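Local structure of alpha-L-rhamnosidase (Streptomyces avermitilis, 3W5M) at residues R38-A51 with T84-D96. The protein hydrolyses terminal non-reducing alpha-L-rhamnose residues from alpha-L-rhamnosides, among them citrus flavonoids such as naringin and the plant proteoglycan gum arabic. Numbering follows the deposited sequence.
Sequences RRQSAYQVRVASSA and TRYFWSVRVWDAD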
loop_
_atom_site.group_PDB
_atom_site.type_symbol
_atom_site.label_atom_id
_atom_site.label_comp_id
_atom_site.label_asym_id
_atom_site.label_seq_id
_atom_site.Cartn_x
_atom_site.Cartn_y
_atom_site.Cartn_z
ATOM N N ARG A 38 15.585 -25.239 -27.299
ATOM C CA ARG A 38 14.749 -24.495 -28.253
ATOM C C ARG A 38 14.946 -22.990 -28.172
ATOM O O ARG A 38 15.004 -22.422 -27.076
ATOM C CB ARG A 38 13.258 -24.804 -28.053
ATOM C CG ARG A 38 12.889 -26.274 -27.957
ATOM C CD ARG A 38 13.469 -27.111 -29.089
ATOM N NE ARG A 38 12.835 -26.889 -30.388
ATOM C CZ ARG A 38 11.657 -27.393 -30.768
ATOM N NH1 ARG A 38 10.918 -28.132 -29.940
ATOM N NH2 ARG A 38 11.196 -27.132 -31.987
ATOM N N ARG A 39 15.051 -22.357 -29.340
ATOM C CA ARG A 39 15.158 -20.918 -29.451
ATOM C C ARG A 39 14.182 -20.455 -30.517
ATOM O O ARG A 39 13.892 -21.188 -31.467
ATOM C CB ARG A 39 16.563 -20.496 -29.897
ATOM C CG ARG A 39 17.699 -20.765 -28.925
ATOM C CD ARG A 39 19.033 -20.310 -29.513
ATOM N NE ARG A 39 19.329 -20.934 -30.809
ATOM C CZ ARG A 39 19.233 -20.322 -31.994
ATOM N NH1 ARG A 39 18.848 -19.053 -32.077
ATOM N NH2 ARG A 39 19.517 -20.984 -33.107
ATOM N N GLN A 40 13.703 -19.227 -30.376
ATOM C CA GLN A 40 12.871 -18.607 -31.401
ATOM C C GLN A 40 13.733 -17.855 -32.430
ATOM O O GLN A 40 14.604 -17.077 -32.062
ATOM C CB GLN A 40 11.857 -17.648 -30.756
ATOM C CG GLN A 40 11.040 -16.818 -31.736
ATOM C CD GLN A 40 10.334 -15.682 -31.037
ATOM O OE1 GLN A 40 9.446 -15.911 -30.209
ATOM N NE2 GLN A 40 10.705 -14.453 -31.384
ATOM N N SER A 41 13.465 -18.106 -33.717
ATOM C CA SER A 41 14.100 -17.374 -34.815
ATOM C C SER A 41 13.194 -16.278 -35.373
ATOM O O SER A 41 13.693 -15.269 -35.879
ATOM C CB SER A 41 14.565 -18.311 -35.960
ATOM O OG SER A 41 13.523 -19.160 -36.404
ATOM N N ALA A 42 11.879 -16.478 -35.294
ATOM C CA ALA A 42 10.936 -15.509 -35.864
ATOM C C ALA A 42 9.605 -15.553 -35.161
ATOM O O ALA A 42 9.294 -16.553 -34.515
ATOM C CB ALA A 42 10.753 -15.789 -37.362
ATOM N N TYR A 43 8.804 -14.494 -35.303
ATOM C CA TYR A 43 7.421 -14.509 -34.807
ATOM C C TYR A 43 6.513 -13.809 -35.791
ATOM O O TYR A 43 6.975 -13.069 -36.647
ATOM C CB TYR A 43 7.307 -13.817 -33.434
ATOM C CG TYR A 43 7.617 -12.326 -33.458
ATOM C CD1 TYR A 43 6.620 -11.392 -33.774
ATOM C CD2 TYR A 43 8.891 -11.843 -33.140
ATOM C CE1 TYR A 43 6.881 -10.033 -33.793
ATOM C CE2 TYR A 43 9.157 -10.469 -33.152
ATOM C CZ TYR A 43 8.149 -9.577 -33.499
ATOM O OH TYR A 43 8.380 -8.216 -33.511
ATOM N N GLN A 44 5.220 -14.024 -35.640
ATOM C CA GLN A 44 4.239 -13.301 -36.413
ATOM C C GLN A 44 3.033 -13.059 -35.571
ATOM O O GLN A 44 2.433 -14.011 -35.058
ATOM C CB GLN A 44 3.824 -14.100 -37.659
ATOM C CG GLN A 44 2.641 -13.509 -38.426
ATOM C CD GLN A 44 2.290 -14.312 -39.672
ATOM O OE1 GLN A 44 2.668 -15.479 -39.792
ATOM N NE2 GLN A 44 1.535 -13.697 -40.589
ATOM N N VAL A 45 2.634 -11.784 -35.470
ATOM C CA VAL A 45 1.463 -11.416 -34.702
ATOM C C VAL A 45 0.329 -10.956 -35.604
ATOM O O VAL A 45 0.543 -10.195 -36.532
ATOM C CB VAL A 45 1.787 -10.299 -33.674
ATOM C CG1 VAL A 45 0.509 -9.826 -32.978
ATOM C CG2 VAL A 45 2.850 -10.769 -32.687
ATOM N N ARG A 46 -0.872 -11.428 -35.327
ATOM C CA ARG A 46 -2.053 -10.903 -36.011
ATOM C C ARG A 46 -3.022 -10.351 -35.011
ATOM O O ARG A 46 -3.170 -10.911 -33.937
ATOM C CB ARG A 46 -2.757 -12.000 -36.782
ATOM C CG ARG A 46 -1.983 -12.532 -37.956
ATOM C CD ARG A 46 -2.762 -13.706 -38.497
ATOM N NE ARG A 46 -2.294 -14.075 -39.824
ATOM C CZ ARG A 46 -2.737 -15.131 -40.492
ATOM N NH1 ARG A 46 -3.654 -15.938 -39.954
ATOM N NH2 ARG A 46 -2.242 -15.378 -41.690
ATOM N N VAL A 47 -3.688 -9.260 -35.389
ATOM C CA VAL A 47 -4.690 -8.604 -34.564
ATOM C C VAL A 47 -5.900 -8.352 -35.453
ATOM O O VAL A 47 -5.744 -7.911 -36.597
ATOM C CB VAL A 47 -4.184 -7.235 -34.007
ATOM C CG1 VAL A 47 -5.191 -6.650 -33.030
ATOM C CG2 VAL A 47 -2.809 -7.349 -33.376
ATOM N N ALA A 48 -7.083 -8.625 -34.917
ATOM C CA ALA A 48 -8.331 -8.521 -35.649
ATOM C C ALA A 48 -9.494 -8.157 -34.731
ATOM O O ALA A 48 -9.376 -8.216 -33.489
ATOM C CB ALA A 48 -8.601 -9.838 -36.390
ATOM N N SER A 49 -10.626 -7.776 -35.326
ATOM C CA SER A 49 -11.781 -7.310 -34.564
ATOM C C SER A 49 -12.636 -8.464 -34.033
ATOM O O SER A 49 -13.579 -8.248 -33.275
ATOM C CB SER A 49 -12.630 -6.343 -35.410
ATOM O OG SER A 49 -13.275 -7.043 -36.464
ATOM N N SER A 50 -12.289 -9.698 -34.407
ATOM C CA SER A 50 -12.955 -10.877 -33.860
ATOM C C SER A 50 -11.991 -12.062 -33.863
ATOM O O SER A 50 -10.987 -12.039 -34.572
ATOM C CB SER A 50 -14.218 -11.223 -34.659
ATOM O OG SER A 50 -13.856 -11.788 -35.896
ATOM N N ALA A 51 -12.311 -13.083 -33.067
ATOM C CA ALA A 51 -11.471 -14.272 -32.952
ATOM C C ALA A 51 -11.401 -15.030 -34.277
ATOM O O ALA A 51 -10.308 -15.386 -34.716
ATOM C CB ALA A 51 -11.949 -15.174 -31.816
ATOM N N THR A 84 -12.495 -0.533 -27.577
ATOM C CA THR A 84 -12.507 -1.582 -28.590
ATOM C C THR A 84 -11.803 -2.826 -28.141
ATOM O O THR A 84 -10.694 -2.754 -27.590
ATOM C CB THR A 84 -11.930 -1.051 -29.898
ATOM O OG1 THR A 84 -12.732 0.047 -30.310
ATOM C CG2 THR A 84 -11.938 -2.119 -31.018
ATOM N N ARG A 85 -12.451 -3.970 -28.365
ATOM C CA ARG A 85 -11.795 -5.253 -28.092
ATOM C C ARG A 85 -10.937 -5.712 -29.284
ATOM O O ARG A 85 -11.412 -5.769 -30.428
ATOM C CB ARG A 85 -12.818 -6.312 -27.654
ATOM C CG ARG A 85 -12.193 -7.659 -27.278
ATOM C CD ARG A 85 -13.207 -8.560 -26.558
ATOM N NE ARG A 85 -13.580 -7.998 -25.269
ATOM C CZ ARG A 85 -14.134 -8.674 -24.267
ATOM N NH1 ARG A 85 -14.442 -9.963 -24.419
ATOM N NH2 ARG A 85 -14.400 -8.043 -23.127
ATOM N N TYR A 86 -9.657 -5.972 -29.035
ATOM C CA TYR A 86 -8.739 -6.437 -30.056
ATOM C C TYR A 86 -8.352 -7.880 -29.806
ATOM O O TYR A 86 -7.801 -8.209 -28.752
ATOM C CB TYR A 86 -7.480 -5.569 -30.097
ATOM C CG TYR A 86 -7.776 -4.181 -30.607
ATOM C CD1 TYR A 86 -7.834 -3.923 -31.988
ATOM C CD2 TYR A 86 -8.062 -3.133 -29.734
ATOM C CE1 TYR A 86 -8.134 -2.652 -32.463
ATOM C CE2 TYR A 86 -8.362 -1.852 -30.214
ATOM C CZ TYR A 86 -8.386 -1.622 -31.573
ATOM O OH TYR A 86 -8.668 -0.358 -32.059
ATOM N N PHE A 87 -8.628 -8.736 -30.787
ATOM C CA PHE A 87 -8.272 -10.148 -30.679
ATOM C C PHE A 87 -6.907 -10.350 -31.303
ATOM O O PHE A 87 -6.530 -9.646 -32.259
ATOM C CB PHE A 87 -9.337 -11.035 -31.317
ATOM C CG PHE A 87 -10.634 -11.038 -30.580
ATOM C CD1 PHE A 87 -11.580 -10.054 -30.819
ATOM C CD2 PHE A 87 -10.913 -12.023 -29.632
ATOM C CE1 PHE A 87 -12.786 -10.054 -30.139
ATOM C CE2 PHE A 87 -12.119 -12.034 -28.946
ATOM C CZ PHE A 87 -13.059 -11.048 -29.207
ATOM N N TRP A 88 -6.113 -11.228 -30.698
ATOM C CA TRP A 88 -4.796 -11.476 -31.210
ATOM C C TRP A 88 -4.338 -12.903 -31.037
ATOM O O TRP A 88 -4.834 -13.652 -30.213
ATOM C CB TRP A 88 -3.752 -10.492 -30.647
ATOM C CG TRP A 88 -3.355 -10.744 -29.205
ATOM C CD1 TRP A 88 -4.110 -10.530 -28.108
ATOM C CD2 TRP A 88 -2.105 -11.270 -28.752
ATOM N NE1 TRP A 88 -3.412 -10.908 -26.974
ATOM C CE2 TRP A 88 -2.168 -11.342 -27.346
ATOM C CE3 TRP A 88 -0.925 -11.667 -29.402
ATOM C CZ2 TRP A 88 -1.091 -11.785 -26.563
ATOM C CZ3 TRP A 88 0.150 -12.138 -28.627
ATOM C CH2 TRP A 88 0.055 -12.184 -27.214
ATOM N N SER A 89 -3.345 -13.232 -31.835
ATOM C CA SER A 89 -2.790 -14.546 -31.895
ATOM C C SER A 89 -1.372 -14.373 -32.376
ATOM O O SER A 89 -1.070 -13.453 -33.121
ATOM C CB SER A 89 -3.589 -15.392 -32.888
ATOM O OG SER A 89 -3.282 -16.764 -32.734
ATOM N N VAL A 90 -0.497 -15.260 -31.937
ATOM C CA VAL A 90 0.890 -15.260 -32.387
ATOM C C VAL A 90 1.315 -16.710 -32.710
ATOM O O VAL A 90 0.746 -17.685 -32.177
ATOM C CB VAL A 90 1.831 -14.633 -31.313
ATOM C CG1 VAL A 90 1.814 -15.425 -30.002
ATOM C CG2 VAL A 90 3.247 -14.484 -31.818
ATOM N N ARG A 91 2.291 -16.827 -33.592
ATOM C CA ARG A 91 2.954 -18.091 -33.875
ATOM C C ARG A 91 4.413 -17.772 -34.043
ATOM O O ARG A 91 4.781 -16.628 -34.318
ATOM C CB ARG A 91 2.390 -18.795 -35.127
ATOM C CG ARG A 91 2.578 -18.040 -36.427
ATOM C CD ARG A 91 2.423 -19.003 -37.593
ATOM N NE ARG A 91 2.428 -18.306 -38.868
ATOM C CZ ARG A 91 2.081 -18.870 -40.020
ATOM N NH1 ARG A 91 1.696 -20.142 -40.031
ATOM N NH2 ARG A 91 2.121 -18.159 -41.147
ATOM N N VAL A 92 5.254 -18.771 -33.822
ATOM C CA VAL A 92 6.687 -18.563 -33.888
ATOM C C VAL A 92 7.327 -19.672 -34.705
ATOM O O VAL A 92 6.720 -20.735 -34.925
ATOM C CB VAL A 92 7.316 -18.600 -32.471
ATOM C CG1 VAL A 92 6.730 -17.521 -31.568
ATOM C CG2 VAL A 92 7.119 -19.971 -31.846
ATOM N N TRP A 93 8.560 -19.414 -35.106
ATOM C CA TRP A 93 9.421 -20.369 -35.781
ATOM C C TRP A 93 10.604 -20.687 -34.868
ATOM O O TRP A 93 11.286 -19.772 -34.374
ATOM C CB TRP A 93 9.913 -19.785 -37.112
ATOM C CG TRP A 93 8.812 -19.684 -38.154
ATOM C CD1 TRP A 93 8.600 -20.542 -39.210
ATOM C CD2 TRP A 93 7.774 -18.681 -38.241
ATOM N NE1 TRP A 93 7.498 -20.138 -39.930
ATOM C CE2 TRP A 93 6.974 -19.003 -39.360
ATOM C CE3 TRP A 93 7.447 -17.544 -37.483
ATOM C CZ2 TRP A 93 5.859 -18.227 -39.735
ATOM C CZ3 TRP A 93 6.345 -16.783 -37.854
ATOM C CH2 TRP A 93 5.571 -17.118 -38.974
ATOM N N ASP A 94 10.836 -21.978 -34.628
ATOM C CA ASP A 94 12.013 -22.419 -33.864
ATOM C C ASP A 94 13.292 -22.196 -34.679
ATOM O O ASP A 94 13.225 -21.737 -35.809
ATOM C CB ASP A 94 11.863 -23.878 -33.404
ATOM C CG ASP A 94 11.606 -24.846 -34.561
ATOM O OD1 ASP A 94 12.160 -24.637 -35.663
ATOM O OD2 ASP A 94 10.845 -25.823 -34.367
ATOM N N ALA A 95 14.448 -22.530 -34.116
ATOM C CA ALA A 95 15.735 -22.279 -34.778
ATOM C C ALA A 95 15.971 -23.103 -36.060
ATOM O O ALA A 95 16.907 -22.835 -36.802
ATOM C CB ALA A 95 16.874 -22.484 -33.797
ATOM N N ASP A 96 15.125 -24.099 -36.315
ATOM C CA ASP A 96 15.198 -24.876 -37.561
ATOM C C ASP A 96 14.349 -24.276 -38.675
ATOM O O ASP A 96 14.724 -24.338 -39.847
ATOM C CB ASP A 96 14.808 -26.328 -37.308
ATOM C CG ASP A 96 15.809 -27.041 -36.420
ATOM O OD1 ASP A 96 17.000 -26.659 -36.448
ATOM O OD2 ASP A 96 15.412 -27.973 -35.688
HETATM O O HOH W 1 14.824 -24.660 -31.723
HETATM O O HOH W 2 -13.516 -5.928 -31.812
#
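Gln44 and Arg91 form one hydrogen-bonded pair where strands 40-48 and 85-94 run antiparallel; Arg46-Ser89 and Ala48-Phe87 are others. Near one end lies a classic beta bulge: two residues, Ser41 and Ala42, stand opposite one, Trp93, whose O accepts a bond from Ser41 N (2.8 Å) and a weak one from Ala42 N. Ser41 OG donates to Asp94 O (2.7 Å) from above the carbonyl plane.

On the face of Ala42, Gln44 and Arg91 run alongside each other off the sheet. The extended Gln44 chain, CG anti to the backbone N (chi1 171°), carries OE1 into the guanidinium plane of Arg91, whose NE (3.0 Å) and NH2 (3.1 Å) both donate to it, while Gln44 NE2 binds Asp61. Gln44 CB lies against Trp93 CZ3 and CH2, with OE1 at the indole edge. Small Ala42 leaves room for that ring, Ala42 CB lying 3.7 Å from Trp93 CE3. Beyond the bulge, Arg38 NH2 makes a salt bridge with Asp94 OD2 (2.7 Å) whose N-H points poorly, so that as a hydrogen bond it is weak.

At the far end the flat, apolar Phe87 ring takes Ala51 N over one face, offset toward the rim, Ala48 O at its edge and Ser50 CA against Phe87 CD1 (3.4 Å).

On the other face, beta-branched Val45 and Val90 meet through their CG2 atoms (3.8 Å), and Val90 and Val92 reach Trp29 of strand 26-32. This is the central strand pair of a four-stranded sheet packed against a second, the beta-sandwich of the N-terminal immunoglobulin-like domain.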